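Local coordinates for periplasmic binding protein (PDB 4MX8) that probably binds a small solute, perhaps an iron-siderophore complex as in FatB-like relatives, outside the cytoplasmic membrane and delivers it to an uptake transporter, at residues Tyr19-Asn24 against Thr38-Pro43; Ala55-Ile60 against Asp77-Tyr82; Ala170-Ala175 against Asp308-Ala313; Ile234-Leu239 against Lys265-Asn270. All coordinates share one frame; numbering follows the deposited sequence.

Contact 1 (Tyr19-Asn24 against Thr38-Pro43); sequences YTWDRN and TTVEVP
Trp21 with Thr38 and Tyr19 with Val40 are two hydrogen-bonded pairs of an antiparallel hairpin; Tyr19 N to Val40 O at 2.9 Å is one of the four backbone bonds between these segments. The segment axes come within 4.7 Å and run at 155°. Between the two pairs lies the non-hydrogen-bonded pair Thr20 and Thr39. Their side chains share the exposed face, where the hydroxyls Thr20 OG1 and Thr39 OG1 meet at 2.7 Å in a hydrogen bond.

The Trp21 side chain leaves from the other face. At chi1 79° its CG stands between the backbone N and the carbonyl carbon, which lays the indole alongside Thr38, the two side chains pointing the same way. Past CB and CG, CE3 lies 3.5 Å from Thr38 O. Farther along the six-membered ring, CH2 meets Thr38 CG2 at 3.6 Å, while Thr38 CB rides over the ring face, 4.3 Å from the centroid and 12° off the normal, a CH-pi contact. Val40 CG2 approaches the ring edge near its plane, 3.9 Å from Trp21 CZ3.

On the five-membered ring, NE1 is hydrogen-bonded to Asp130 OD2 of strand 128-130. Trp119 of helix 119-123 packs edge-to-face with the same indole, and Tyr19 meets Phe147 of helix 137-152, which places the hairpin's inner face against these elements.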
loop_
_atom_site.group_PDB
_atom_site.type_symbol
_atom_site.label_atom_id
_atom_site.label_comp_id
_atom_site.label_asym_id
_atom_site.label_seq_id
_atom_site.Cartn_x
_atom_site.Cartn_y
_atom_site.Cartn_z
ATOM N N TYR A 19 -17.663 14.249 -1.675
ATOM C CA TYR A 19 -16.346 13.849 -1.160
ATOM C C TYR A 19 -15.389 15.041 -1.094
ATOM O O TYR A 19 -15.094 15.673 -2.123
ATOM C CB TYR A 19 -15.724 12.719 -1.981
ATOM C CG TYR A 19 -14.478 12.166 -1.321
ATOM C CD1 TYR A 19 -14.568 11.388 -0.172
ATOM C CD2 TYR A 19 -13.221 12.417 -1.833
ATOM C CE1 TYR A 19 -13.439 10.882 0.448
ATOM C CE2 TYR A 19 -12.084 11.914 -1.220
ATOM C CZ TYR A 19 -12.196 11.146 -0.074
ATOM O OH TYR A 19 -11.074 10.630 0.555
ATOM N N THR A 20 -14.927 15.349 0.123
ATOM C CA THR A 20 -14.078 16.512 0.348
ATOM C C THR A 20 -12.804 16.126 1.066
ATOM O O THR A 20 -12.837 15.521 2.135
ATOM C CB THR A 20 -14.782 17.594 1.151
ATOM O OG1 THR A 20 -15.890 18.095 0.393
ATOM C CG2 THR A 20 -13.829 18.736 1.425
ATOM N N TRP A 21 -11.674 16.489 0.467
ATOM C CA TRP A 21 -10.383 16.119 1.018
ATOM C C TRP A 21 -9.337 17.202 0.769
ATOM O O TRP A 21 -9.548 18.109 -0.048
ATOM C CB TRP A 21 -9.945 14.767 0.451
ATOM C CG TRP A 21 -9.363 14.790 -0.933
ATOM C CD1 TRP A 21 -8.042 14.642 -1.264
ATOM C CD2 TRP A 21 -10.070 14.936 -2.173
ATOM N NE1 TRP A 21 -7.888 14.683 -2.631
ATOM C CE2 TRP A 21 -9.117 14.867 -3.209
ATOM C CE3 TRP A 21 -11.413 15.127 -2.507
ATOM C CZ2 TRP A 21 -9.465 14.987 -4.552
ATOM C CZ3 TRP A 21 -11.761 15.242 -3.841
ATOM C CH2 TRP A 21 -10.790 15.168 -4.850
ATOM N N ASP A 22 -8.223 17.120 1.495
ATOM C CA ASP A 22 -7.126 18.050 1.268
ATOM C C ASP A 22 -6.186 17.491 0.194
ATOM O O ASP A 22 -5.317 16.662 0.463
ATOM C CB ASP A 22 -6.398 18.366 2.572
ATOM C CG ASP A 22 -7.248 19.191 3.532
ATOM O OD1 ASP A 22 -7.641 20.326 3.182
ATOM O OD2 ASP A 22 -7.521 18.706 4.645
ATOM N N ARG A 23 -6.395 17.949 -1.037
ATOM C CA ARG A 23 -5.694 17.426 -2.203
ATOM C C ARG A 23 -4.266 17.937 -2.314
ATOM O O ARG A 23 -4.002 19.138 -2.175
ATOM C CB ARG A 23 -6.445 17.802 -3.477
ATOM C CG ARG A 23 -5.963 17.046 -4.698
ATOM C CD ARG A 23 -6.856 17.307 -5.886
ATOM N NE ARG A 23 -6.647 18.640 -6.447
ATOM C CZ ARG A 23 -5.669 18.946 -7.297
ATOM N NH1 ARG A 23 -4.789 18.011 -7.671
ATOM N NH2 ARG A 23 -5.574 20.193 -7.764
ATOM N N ASN A 24 -3.332 17.025 -2.550
ATOM C CA ASN A 24 -1.993 17.456 -2.865
ATOM C C ASN A 24 -2.001 17.950 -4.312
ATOM O O ASN A 24 -2.199 17.158 -5.250
ATOM C CB ASN A 24 -0.981 16.333 -2.692
ATOM C CG ASN A 24 0.420 16.778 -3.055
ATOM O OD1 ASN A 24 0.676 17.974 -3.192
ATOM N ND2 ASN A 24 1.332 15.831 -3.212
ATOM N N THR A 38 -10.637 20.230 -1.736
ATOM C CA THR A 38 -11.359 20.025 -2.980
ATOM C C THR A 38 -12.628 19.205 -2.702
ATOM O O THR A 38 -12.629 18.300 -1.863
ATOM C CB THR A 38 -10.447 19.299 -3.986
ATOM O OG1 THR A 38 -9.428 20.201 -4.445
ATOM C CG2 THR A 38 -11.230 18.770 -5.169
ATOM N N THR A 39 -13.716 19.533 -3.387
ATOM C CA THR A 39 -14.920 18.718 -3.273
ATOM C C THR A 39 -15.341 18.158 -4.626
ATOM O O THR A 39 -15.253 18.837 -5.645
ATOM C CB THR A 39 -16.084 19.511 -2.696
ATOM O OG1 THR A 39 -15.716 20.033 -1.412
ATOM C CG2 THR A 39 -17.279 18.618 -2.540
ATOM N N VAL A 40 -15.773 16.904 -4.634
ATOM C CA VAL A 40 -16.265 16.276 -5.850
ATOM C C VAL A 40 -17.584 15.571 -5.542
ATOM O O VAL A 40 -17.711 14.920 -4.500
ATOM C CB VAL A 40 -15.229 15.292 -6.422
ATOM C CG1 VAL A 40 -15.814 14.516 -7.576
ATOM C CG2 VAL A 40 -14.007 16.053 -6.892
ATOM N N GLU A 41 -18.574 15.731 -6.420
ATOM C CA GLU A 41 -19.839 15.022 -6.253
ATOM C C GLU A 41 -19.791 13.686 -6.995
ATOM O O GLU A 41 -19.836 13.647 -8.228
ATOM C CB GLU A 41 -21.015 15.863 -6.740
ATOM C CG GLU A 41 -21.078 17.281 -6.157
ATOM C CD GLU A 41 -21.427 17.318 -4.671
ATOM O OE1 GLU A 41 -22.070 16.357 -4.179
ATOM O OE2 GLU A 41 -21.061 18.319 -4.002
ATOM N N VAL A 42 -19.690 12.604 -6.223
ATOM C CA VAL A 42 -19.597 11.242 -6.732
ATOM C C VAL A 42 -20.983 10.645 -6.865
ATOM O O VAL A 42 -21.774 10.713 -5.932
ATOM C CB VAL A 42 -18.896 10.352 -5.709
ATOM C CG1 VAL A 42 -18.640 8.979 -6.289
ATOM C CG2 VAL A 42 -17.620 10.978 -5.274
ATOM N N PRO A 43 -21.280 10.026 -8.010
ATOM C CA PRO A 43 -22.580 9.359 -8.140
ATOM C C PRO A 43 -22.657 8.088 -7.281
ATOM O O PRO A 43 -21.691 7.322 -7.232
ATOM C CB PRO A 43 -22.631 9.002 -9.627
ATOM C CG PRO A 43 -21.208 8.850 -10.021
ATOM C CD PRO A 43 -20.469 9.905 -9.234
#

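Contact 2 (Ala55-Ile60 against Asp77-Tyr82); sequences AALDTI and DYLEEY
Leu57 and Asp58 belong to helix 54-62, which lies between strands 49-51 and 67-70 along the chain, in the alpha/beta part that precedes the long helix 155-179. They pack against the short, weakly bonded helical turn 77-80 and the residues just after it. Leu79 is the wedge: its CB points at the helix, and its two methyls spread over Asp58. CD2 lies 3.7 Å from Asp58 CA and 3.8 Å from Asp58 CG, whereas CD1 touches Asp58 CB at 3.9 Å. The leucine and aspartate side chains cross at about a right angle.

Leu57 covers the root of the same leucine. The two leucines run past each other in opposite directions, with Leu57 CD2 3.7 Å from Leu79 CB. That methyl also comes within 4.3 Å of Tyr82 CB.

The Asp58 carboxyl carbon lies trans to N (chi1 -174°), which sets the carboxylate beside Leu79 CD2 and toward helix 299-309. OD2 sits near the plane of the Tyr78 ring, at its edge, but the 4.3 Å to Tyr78 CE1 makes this a loose approach. The polar link is indirect: Thr301 OG1 is hydrogen-bonded to both Asp58 OD2 and Tyr78 OH, while Glu300 N is bonded to Asp58 OD1.

The direct contact is thus largely apolar, with no polar bond between the segments, although one partner is an acid. The buried carboxylate has both oxygens satisfied at the start of helix 299-309, whose dipole would be expected to stabilise negative charge there.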
loop_
_atom_site.group_PDB
_atom_site.type_symbol
_atom_site.label_atom_id
_atom_site.label_comp_id
_atom_site.label_asym_id
_atom_site.label_seq_id
_atom_site.Cartn_x
_atom_site.Cartn_y
_atom_site.Cartn_z
ATOM N N ALA A 55 -5.298 0.026 -4.536
ATOM C CA ALA A 55 -5.890 -0.162 -3.233
ATOM C C ALA A 55 -7.371 0.176 -3.290
ATOM O O ALA A 55 -8.190 -0.472 -2.632
ATOM C CB ALA A 55 -5.182 0.657 -2.216
ATOM N N ALA A 56 -7.729 1.184 -4.080
ATOM C CA ALA A 56 -9.153 1.442 -4.309
ATOM C C ALA A 56 -9.780 0.326 -5.124
ATOM O O ALA A 56 -10.927 -0.034 -4.883
ATOM C CB ALA A 56 -9.365 2.751 -4.992
ATOM N N LEU A 57 -9.035 -0.211 -6.092
ATOM C CA LEU A 57 -9.538 -1.337 -6.883
ATOM C C LEU A 57 -9.848 -2.487 -5.935
ATOM O O LEU A 57 -10.927 -3.062 -5.990
ATOM C CB LEU A 57 -8.544 -1.772 -7.969
ATOM C CG LEU A 57 -9.060 -2.790 -9.004
ATOM C CD1 LEU A 57 -8.327 -2.613 -10.305
ATOM C CD2 LEU A 57 -8.924 -4.240 -8.556
ATOM N N ASP A 58 -8.885 -2.795 -5.070
ATOM C CA ASP A 58 -9.022 -3.818 -4.045
ATOM C C ASP A 58 -10.337 -3.661 -3.274
ATOM O O ASP A 58 -11.191 -4.551 -3.292
ATOM C CB ASP A 58 -7.835 -3.714 -3.086
ATOM C CG ASP A 58 -7.792 -4.837 -2.054
ATOM O OD1 ASP A 58 -8.826 -5.514 -1.820
ATOM O OD2 ASP A 58 -6.706 -5.030 -1.458
ATOM N N THR A 59 -10.499 -2.528 -2.601
ATOM C CA THR A 59 -11.669 -2.336 -1.752
ATOM C C THR A 59 -12.977 -2.374 -2.543
ATOM O O THR A 59 -13.958 -3.004 -2.106
ATOM C CB THR A 59 -11.567 -1.064 -0.889
ATOM O OG1 THR A 59 -10.463 -1.200 0.017
ATOM C CG2 THR A 59 -12.826 -0.876 -0.075
ATOM N N ILE A 60 -12.997 -1.726 -3.708
ATOM C CA ILE A 60 -14.205 -1.766 -4.541
ATOM C C ILE A 60 -14.625 -3.214 -4.836
ATOM O O ILE A 60 -15.795 -3.556 -4.724
ATOM C CB ILE A 60 -14.084 -0.930 -5.819
ATOM C CG1 ILE A 60 -14.034 0.549 -5.450
ATOM C CG2 ILE A 60 -15.279 -1.131 -6.677
ATOM C CD1 ILE A 60 -13.599 1.436 -6.581
ATOM N N ASP A 77 -2.386 -10.164 -9.616
ATOM C CA ASP A 77 -3.218 -11.325 -9.909
ATOM C C ASP A 77 -4.344 -11.502 -8.890
ATOM O O ASP A 77 -5.454 -11.880 -9.247
ATOM C CB ASP A 77 -2.365 -12.593 -10.011
ATOM C CG ASP A 77 -1.196 -12.599 -9.030
ATOM O OD1 ASP A 77 -1.322 -12.034 -7.905
ATOM O OD2 ASP A 77 -0.147 -13.181 -9.401
ATOM N N TYR A 78 -4.078 -11.195 -7.626
ATOM C CA TYR A 78 -5.103 -11.392 -6.609
ATOM C C TYR A 78 -6.275 -10.426 -6.699
ATOM O O TYR A 78 -7.293 -10.629 -6.040
ATOM C CB TYR A 78 -4.502 -11.439 -5.200
ATOM C CG TYR A 78 -3.964 -10.150 -4.627
ATOM C CD1 TYR A 78 -4.795 -9.282 -3.934
ATOM C CD2 TYR A 78 -2.621 -9.825 -4.716
ATOM C CE1 TYR A 78 -4.318 -8.109 -3.382
ATOM C CE2 TYR A 78 -2.133 -8.642 -4.159
ATOM C CZ TYR A 78 -2.994 -7.797 -3.495
ATOM O OH TYR A 78 -2.558 -6.629 -2.932
ATOM N N LEU A 79 -6.131 -9.381 -7.516
ATOM C CA LEU A 79 -7.211 -8.416 -7.739
ATOM C C LEU A 79 -7.810 -8.539 -9.137
ATOM O O LEU A 79 -8.815 -7.901 -9.444
ATOM C CB LEU A 79 -6.727 -6.991 -7.513
ATOM C CG LEU A 79 -6.234 -6.703 -6.103
ATOM C CD1 LEU A 79 -5.773 -5.268 -6.007
ATOM C CD2 LEU A 79 -7.333 -6.982 -5.116
ATOM N N GLU A 80 -7.194 -9.373 -9.971
ATOM C CA GLU A 80 -7.601 -9.522 -11.359
ATOM C C GLU A 80 -9.076 -9.870 -11.476
ATOM O O GLU A 80 -9.757 -9.418 -12.398
ATOM C CB GLU A 80 -6.759 -10.597 -12.037
ATOM C CG GLU A 80 -6.517 -10.350 -13.506
ATOM C CD GLU A 80 -5.144 -10.827 -13.980
ATOM O OE1 GLU A 80 -4.123 -10.182 -13.618
ATOM O OE2 GLU A 80 -5.098 -11.839 -14.725
ATOM N N GLU A 81 -9.571 -10.649 -10.520
ATOM C CA GLU A 81 -10.957 -11.132 -10.545
ATOM C C GLU A 81 -12.008 -10.036 -10.479
ATOM O O GLU A 81 -13.143 -10.245 -10.884
ATOM C CB GLU A 81 -11.206 -12.130 -9.414
ATOM C CG GLU A 81 -11.485 -11.495 -8.072
ATOM C CD GLU A 81 -11.541 -12.510 -6.945
ATOM O OE1 GLU A 81 -12.660 -12.760 -6.424
ATOM O OE2 GLU A 81 -10.461 -13.043 -6.585
ATOM N N TYR A 82 -11.635 -8.870 -9.966
ATOM C CA TYR A 82 -12.602 -7.796 -9.809
ATOM C C TYR A 82 -12.762 -6.928 -11.077
ATOM O O TYR A 82 -13.510 -5.952 -11.089
ATOM C CB TYR A 82 -12.235 -6.941 -8.595
ATOM C CG TYR A 82 -12.167 -7.710 -7.299
ATOM C CD1 TYR A 82 -13.250 -8.429 -6.846
ATOM C CD2 TYR A 82 -11.028 -7.693 -6.513
ATOM C CE1 TYR A 82 -13.204 -9.124 -5.656
ATOM C CE2 TYR A 82 -10.974 -8.394 -5.308
ATOM C CZ TYR A 82 -12.075 -9.109 -4.894
ATOM O OH TYR A 82 -12.054 -9.815 -3.720
#

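Contact 3 (Ala170-Ala175 against Asp308-Ala313); sequences AEAKAA and DVLQVA
Leu310 makes the broadest contact: CD2 bridges Ala172 and Ala175 on successive turns of helix 155-179, and CD1 turns to Glu171. CD2 rests 3.8 Å from Ala175 CB and 3.9 Å from Ala172 CA; CD1 lies 3.8 Å from Glu171 CD. Glu171 is extended, its CG opposite N about the first bond (chi1 -175°), and its carbon chain crosses the leucine at about a right angle. On the flank, Val309 CG1 meets Ala172 CB at 3.8 Å, and Val312 CG2 comes to 4.2 Å from Ala175 CB.

In the next shell, Asp308 O accepts from both Gln311 N and Gln311 NE2, the latter at 2.8 Å, a local bond that folds the Gln311 side chain back onto its own turn. Asp308 OD2 is held by Asn288 N and Trp292 NE1. Behind the valines stand Trp246 and Trp248 of strand 246-251, and Phe216 touches both Ala172 and Val309.

Across the interface the chemistry is mainly apolar packing, with the Glu171 carboxylate set against a methyl and no polar bond between the segments. Ala172 and Ala175 present little bulk, consistent with the close backbone approach (Ala172 CA to Leu310 CA 5.3 Å); the C-terminal turns thus meet the long helix mostly through methyl groups.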
loop_
_atom_site.group_PDB
_atom_site.type_symbol
_atom_site.label_atom_id
_atom_site.label_comp_id
_atom_site.label_asym_id
_atom_site.label_seq_id
_atom_site.Cartn_x
_atom_site.Cartn_y
_atom_site.Cartn_z
ATOM N N ALA A 170 -5.409 -7.002 15.176
ATOM C CA ALA A 170 -5.169 -7.247 16.589
ATOM C C ALA A 170 -4.568 -8.618 16.806
ATOM O O ALA A 170 -3.729 -8.784 17.685
ATOM C CB ALA A 170 -6.427 -7.110 17.358
ATOM N N GLU A 171 -4.992 -9.592 16.001
ATOM C CA GLU A 171 -4.441 -10.943 16.064
ATOM C C GLU A 171 -2.949 -10.931 15.782
ATOM O O GLU A 171 -2.175 -11.529 16.524
ATOM C CB GLU A 171 -5.136 -11.871 15.071
ATOM C CG GLU A 171 -4.689 -13.332 15.161
ATOM C CD GLU A 171 -5.315 -14.223 14.074
ATOM O OE1 GLU A 171 -6.048 -13.684 13.201
ATOM O OE2 GLU A 171 -5.064 -15.460 14.082
ATOM N N ALA A 172 -2.551 -10.238 14.714
ATOM C CA ALA A 172 -1.144 -10.129 14.346
ATOM C C ALA A 172 -0.326 -9.360 15.385
ATOM O O ALA A 172 0.745 -9.814 15.791
ATOM C CB ALA A 172 -0.999 -9.495 12.992
ATOM N N LYS A 173 -0.816 -8.201 15.818
ATOM C CA LYS A 173 -0.142 -7.457 16.893
ATOM C C LYS A 173 0.125 -8.351 18.114
ATOM O O LYS A 173 1.209 -8.315 18.707
ATOM C CB LYS A 173 -0.941 -6.218 17.299
ATOM C CG LYS A 173 -0.904 -5.088 16.298
ATOM C CD LYS A 173 -1.898 -3.987 16.658
ATOM C CE LYS A 173 -1.522 -3.324 17.954
ATOM N NZ LYS A 173 -2.593 -2.427 18.463
ATOM N N ALA A 174 -0.862 -9.164 18.478
ATOM C CA ALA A 174 -0.662 -10.126 19.547
ATOM C C ALA A 174 0.484 -11.101 19.202
ATOM O O ALA A 174 1.369 -11.326 20.022
ATOM C CB ALA A 174 -1.928 -10.855 19.829
ATOM N N ALA A 175 0.485 -11.647 17.985
ATOM C CA ALA A 175 1.551 -12.549 17.550
ATOM C C ALA A 175 2.942 -11.911 17.633
ATOM O O ALA A 175 3.892 -12.543 18.099
ATOM C CB ALA A 175 1.283 -13.041 16.159
ATOM N N ASP A 308 1.010 -12.209 6.436
ATOM C CA ASP A 308 2.452 -12.053 6.378
ATOM C C ASP A 308 3.019 -11.841 7.770
ATOM O O ASP A 308 3.965 -12.509 8.159
ATOM C CB ASP A 308 2.837 -10.890 5.461
ATOM C CG ASP A 308 2.842 -11.280 3.992
ATOM O OD1 ASP A 308 2.673 -12.502 3.671
ATOM O OD2 ASP A 308 3.036 -10.349 3.165
ATOM N N VAL A 309 2.436 -10.916 8.523
ATOM C CA VAL A 309 2.929 -10.659 9.863
ATOM C C VAL A 309 2.754 -11.910 10.730
ATOM O O VAL A 309 3.661 -12.277 11.466
ATOM C CB VAL A 309 2.258 -9.417 10.486
ATOM C CG1 VAL A 309 2.641 -9.259 11.934
ATOM C CG2 VAL A 309 2.640 -8.175 9.718
ATOM N N LEU A 310 1.625 -12.606 10.600
ATOM C CA LEU A 310 1.355 -13.792 11.430
ATOM C C LEU A 310 2.373 -14.925 11.291
ATOM O O LEU A 310 2.353 -15.869 12.072
ATOM C CB LEU A 310 -0.070 -14.316 11.217
ATOM C CG LEU A 310 -1.204 -13.606 11.972
ATOM C CD1 LEU A 310 -2.568 -13.943 11.407
ATOM C CD2 LEU A 310 -1.157 -13.924 13.438
ATOM N N GLN A 311 3.266 -14.829 10.311
ATOM C CA GLN A 311 4.356 -15.790 10.177
ATOM C C GLN A 311 5.248 -15.856 11.412
ATOM O O GLN A 311 5.816 -16.911 11.662
ATOM C CB GLN A 311 5.247 -15.464 8.983
ATOM C CG GLN A 311 4.589 -15.493 7.618
ATOM C CD GLN A 311 5.535 -15.019 6.505
ATOM O OE1 GLN A 311 6.303 -15.813 5.934
ATOM N NE2 GLN A 311 5.486 -13.718 6.199
ATOM N N VAL A 312 5.411 -14.757 12.168
ATOM C CA VAL A 312 6.282 -14.825 13.362
ATOM C C VAL A 312 5.842 -15.897 14.325
ATOM O O VAL A 312 6.667 -16.481 15.026
ATOM C CB VAL A 312 6.362 -13.544 14.207
ATOM C CG1 VAL A 312 7.466 -12.666 13.732
ATOM C CG2 VAL A 312 5.027 -12.825 14.259
ATOM N N ALA A 313 4.538 -16.141 14.365
ATOM C CA ALA A 313 3.982 -17.138 15.262
ATOM C C ALA A 313 4.611 -18.496 15.012
ATOM O O ALA A 313 4.759 -19.302 15.933
ATOM C CB ALA A 313 2.489 -17.216 15.098
#

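Contact 4 (Ile234-Leu239 against Lys265-Asn270); sequences ISFEFL and KVVLDN
Phe236 and Asn270 make an amide-aromatic contact: ND2 stands over the centre of the ring, 3.2 Å above its plane, with Phe236 CE1 3.3 Å from Asn270 ND2. The amide does not stack flat, since the two planes are 46° apart.

Hydrogen bonds fix that amide from its own side. A chi1 of 66° tucks the Asn270 amide over its own main chain, near Val267 O, and ND2 donates to that oxygen at 3.3 Å, in the carbonyl plane and on a lone pair; this carbonyl belongs to the last residue of helix 264-267. OD1 in turn is bonded to Val273 N, so both ends of the amide are held and its rotation is set. Across the contact, Ser235 OG caps helix 236-242 at its N-cap position by accepting from Phe238 N.

Apolar contacts fill in around the ring. Leu268 CD2 lies at the ring edge, 4.2 Å from Phe236 CE1, and Val267 CG1 is equally far from Phe236 CZ. Leu239 CD1 reaches Leu268 CD2 at 4.5 Å.

Leu193 on strand 192-195 touches Phe236, Leu239 and Leu268, and Ile186 on strand 183-189 touches Leu268: two short helices joined over a mixed sheet, as in an alpha/beta lobe of a solute-binding protein.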
loop_
_atom_site.group_PDB
_atom_site.type_symbol
_atom_site.label_atom_id
_atom_site.label_comp_id
_atom_site.label_asym_id
_atom_site.label_seq_id
_atom_site.Cartn_x
_atom_site.Cartn_y
_atom_site.Cartn_z
ATOM N N ILE A 234 21.870 1.074 3.885
ATOM C CA ILE A 234 22.658 0.476 4.950
ATOM C C ILE A 234 23.452 -0.720 4.422
ATOM O O ILE A 234 23.041 -1.374 3.455
ATOM C CB ILE A 234 21.771 0.037 6.143
ATOM C CG1 ILE A 234 20.784 -1.043 5.724
ATOM C CG2 ILE A 234 21.012 1.219 6.731
ATOM C CD1 ILE A 234 20.004 -1.607 6.891
ATOM N N SER A 235 24.592 -0.995 5.053
ATOM C CA SER A 235 25.441 -2.112 4.659
ATOM C C SER A 235 24.966 -3.388 5.337
ATOM O O SER A 235 24.142 -3.332 6.239
ATOM C CB SER A 235 26.880 -1.824 5.064
ATOM O OG SER A 235 26.958 -1.547 6.453
ATOM N N PHE A 236 25.479 -4.539 4.912
ATOM C CA PHE A 236 25.194 -5.772 5.636
ATOM C C PHE A 236 25.736 -5.666 7.055
ATOM O O PHE A 236 25.144 -6.182 7.993
ATOM C CB PHE A 236 25.799 -6.985 4.938
ATOM C CG PHE A 236 25.246 -7.226 3.572
ATOM C CD1 PHE A 236 23.898 -7.482 3.391
ATOM C CD2 PHE A 236 26.072 -7.209 2.465
ATOM C CE1 PHE A 236 23.386 -7.710 2.120
ATOM C CE2 PHE A 236 25.565 -7.435 1.206
ATOM C CZ PHE A 236 24.225 -7.686 1.030
ATOM N N GLU A 237 26.860 -4.975 7.207
ATOM C CA GLU A 237 27.460 -4.767 8.519
ATOM C C GLU A 237 26.534 -4.024 9.500
ATOM O O GLU A 237 26.627 -4.215 10.712
ATOM C CB GLU A 237 28.796 -4.039 8.381
ATOM C CG GLU A 237 29.886 -4.856 7.709
ATOM C CD GLU A 237 29.925 -4.660 6.207
ATOM O OE1 GLU A 237 30.959 -4.998 5.581
ATOM O OE2 GLU A 237 28.923 -4.164 5.649
ATOM N N PHE A 238 25.646 -3.188 8.969
ATOM C CA PHE A 238 24.635 -2.509 9.775
ATOM C C PHE A 238 23.751 -3.536 10.468
ATOM O O PHE A 238 23.443 -3.398 11.652
ATOM C CB PHE A 238 23.788 -1.583 8.884
ATOM C CG PHE A 238 22.757 -0.762 9.627
ATOM C CD1 PHE A 238 21.507 -1.296 9.946
ATOM C CD2 PHE A 238 23.022 0.559 9.977
ATOM C CE1 PHE A 238 20.549 -0.543 10.625
ATOM C CE2 PHE A 238 22.065 1.321 10.647
ATOM C CZ PHE A 238 20.828 0.762 10.970
ATOM N N LEU A 239 23.336 -4.563 9.727
ATOM C CA LEU A 239 22.472 -5.595 10.294
ATOM C C LEU A 239 23.194 -6.258 11.441
ATOM O O LEU A 239 22.643 -6.399 12.528
ATOM C CB LEU A 239 22.095 -6.640 9.254
ATOM C CG LEU A 239 21.245 -6.112 8.114
ATOM C CD1 LEU A 239 20.927 -7.226 7.147
ATOM C CD2 LEU A 239 19.987 -5.512 8.675
ATOM N N LYS A 265 16.139 -13.013 -0.923
ATOM C CA LYS A 265 16.723 -14.183 -0.273
ATOM C C LYS A 265 18.206 -14.390 -0.602
ATOM O O LYS A 265 19.029 -14.501 0.309
ATOM C CB LYS A 265 15.931 -15.450 -0.602
ATOM C CG LYS A 265 15.906 -16.441 0.544
ATOM C CD LYS A 265 14.858 -17.524 0.361
ATOM C CE LYS A 265 14.879 -18.490 1.543
ATOM N NZ LYS A 265 14.025 -19.693 1.324
ATOM N N VAL A 266 18.557 -14.427 -1.886
ATOM C CA VAL A 266 19.954 -14.659 -2.230
ATOM C C VAL A 266 20.848 -13.460 -1.930
ATOM O O VAL A 266 22.013 -13.634 -1.590
ATOM C CB VAL A 266 20.173 -15.194 -3.689
ATOM C CG1 VAL A 266 18.862 -15.620 -4.328
ATOM C CG2 VAL A 266 20.905 -14.177 -4.557
ATOM N N VAL A 267 20.312 -12.253 -2.054
ATOM C CA VAL A 267 21.059 -11.056 -1.685
ATOM C C VAL A 267 21.477 -11.094 -0.217
ATOM O O VAL A 267 22.573 -10.669 0.136
ATOM C CB VAL A 267 20.223 -9.791 -1.931
ATOM C CG1 VAL A 267 20.861 -8.581 -1.277
ATOM C CG2 VAL A 267 20.036 -9.565 -3.414
ATOM N N LEU A 268 20.588 -11.608 0.630
ATOM C CA LEU A 268 20.838 -11.715 2.068
ATOM C C LEU A 268 21.575 -13.007 2.433
ATOM O O LEU A 268 21.796 -13.299 3.605
ATOM C CB LEU A 268 19.526 -11.615 2.846
ATOM C CG LEU A 268 18.811 -10.274 2.751
ATOM C CD1 LEU A 268 17.459 -10.334 3.447
ATOM C CD2 LEU A 268 19.670 -9.169 3.344
ATOM N N ASP A 269 21.950 -13.785 1.428
ATOM C CA ASP A 269 22.752 -14.974 1.668
ATOM C C ASP A 269 24.236 -14.647 1.510
ATOM O O ASP A 269 24.844 -14.943 0.477
ATOM C CB ASP A 269 22.344 -16.108 0.722
ATOM C CG ASP A 269 22.831 -17.455 1.197
ATOM O OD1 ASP A 269 23.176 -17.564 2.392
ATOM O OD2 ASP A 269 22.864 -18.401 0.384
ATOM N N ASN A 270 24.800 -14.014 2.532
ATOM C CA ASN A 270 26.215 -13.658 2.549
ATOM C C ASN A 270 26.859 -13.859 3.926
ATOM O O ASN A 270 26.193 -13.714 4.944
ATOM C CB ASN A 270 26.411 -12.226 2.061
ATOM C CG ASN A 270 25.819 -11.211 2.992
ATOM O OD1 ASN A 270 26.417 -10.865 4.004
ATOM N ND2 ASN A 270 24.642 -10.713 2.652
#

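Contacts 1 and 2 lie in the part of the chain before the long helix 155-179, their centres about 22 Å apart; helix 137-152 touches both. Contact 3 ties that long helix to the C-terminal turns, and contact 4 is nested within the loop it closes, with centres about 24 Å apart. The mixed sheet of strands 183-189, 192-195, 246-251 and 284-287 underlies both of these. Contacts 1 and 4 are farthest apart, about 44 Å between centres, on opposite sides of the chain's centre. Helix 299-309 runs between contacts 2 and 3. This layout is consistent with the TroA-like plan of two alpha/beta lobes joined by a long helix.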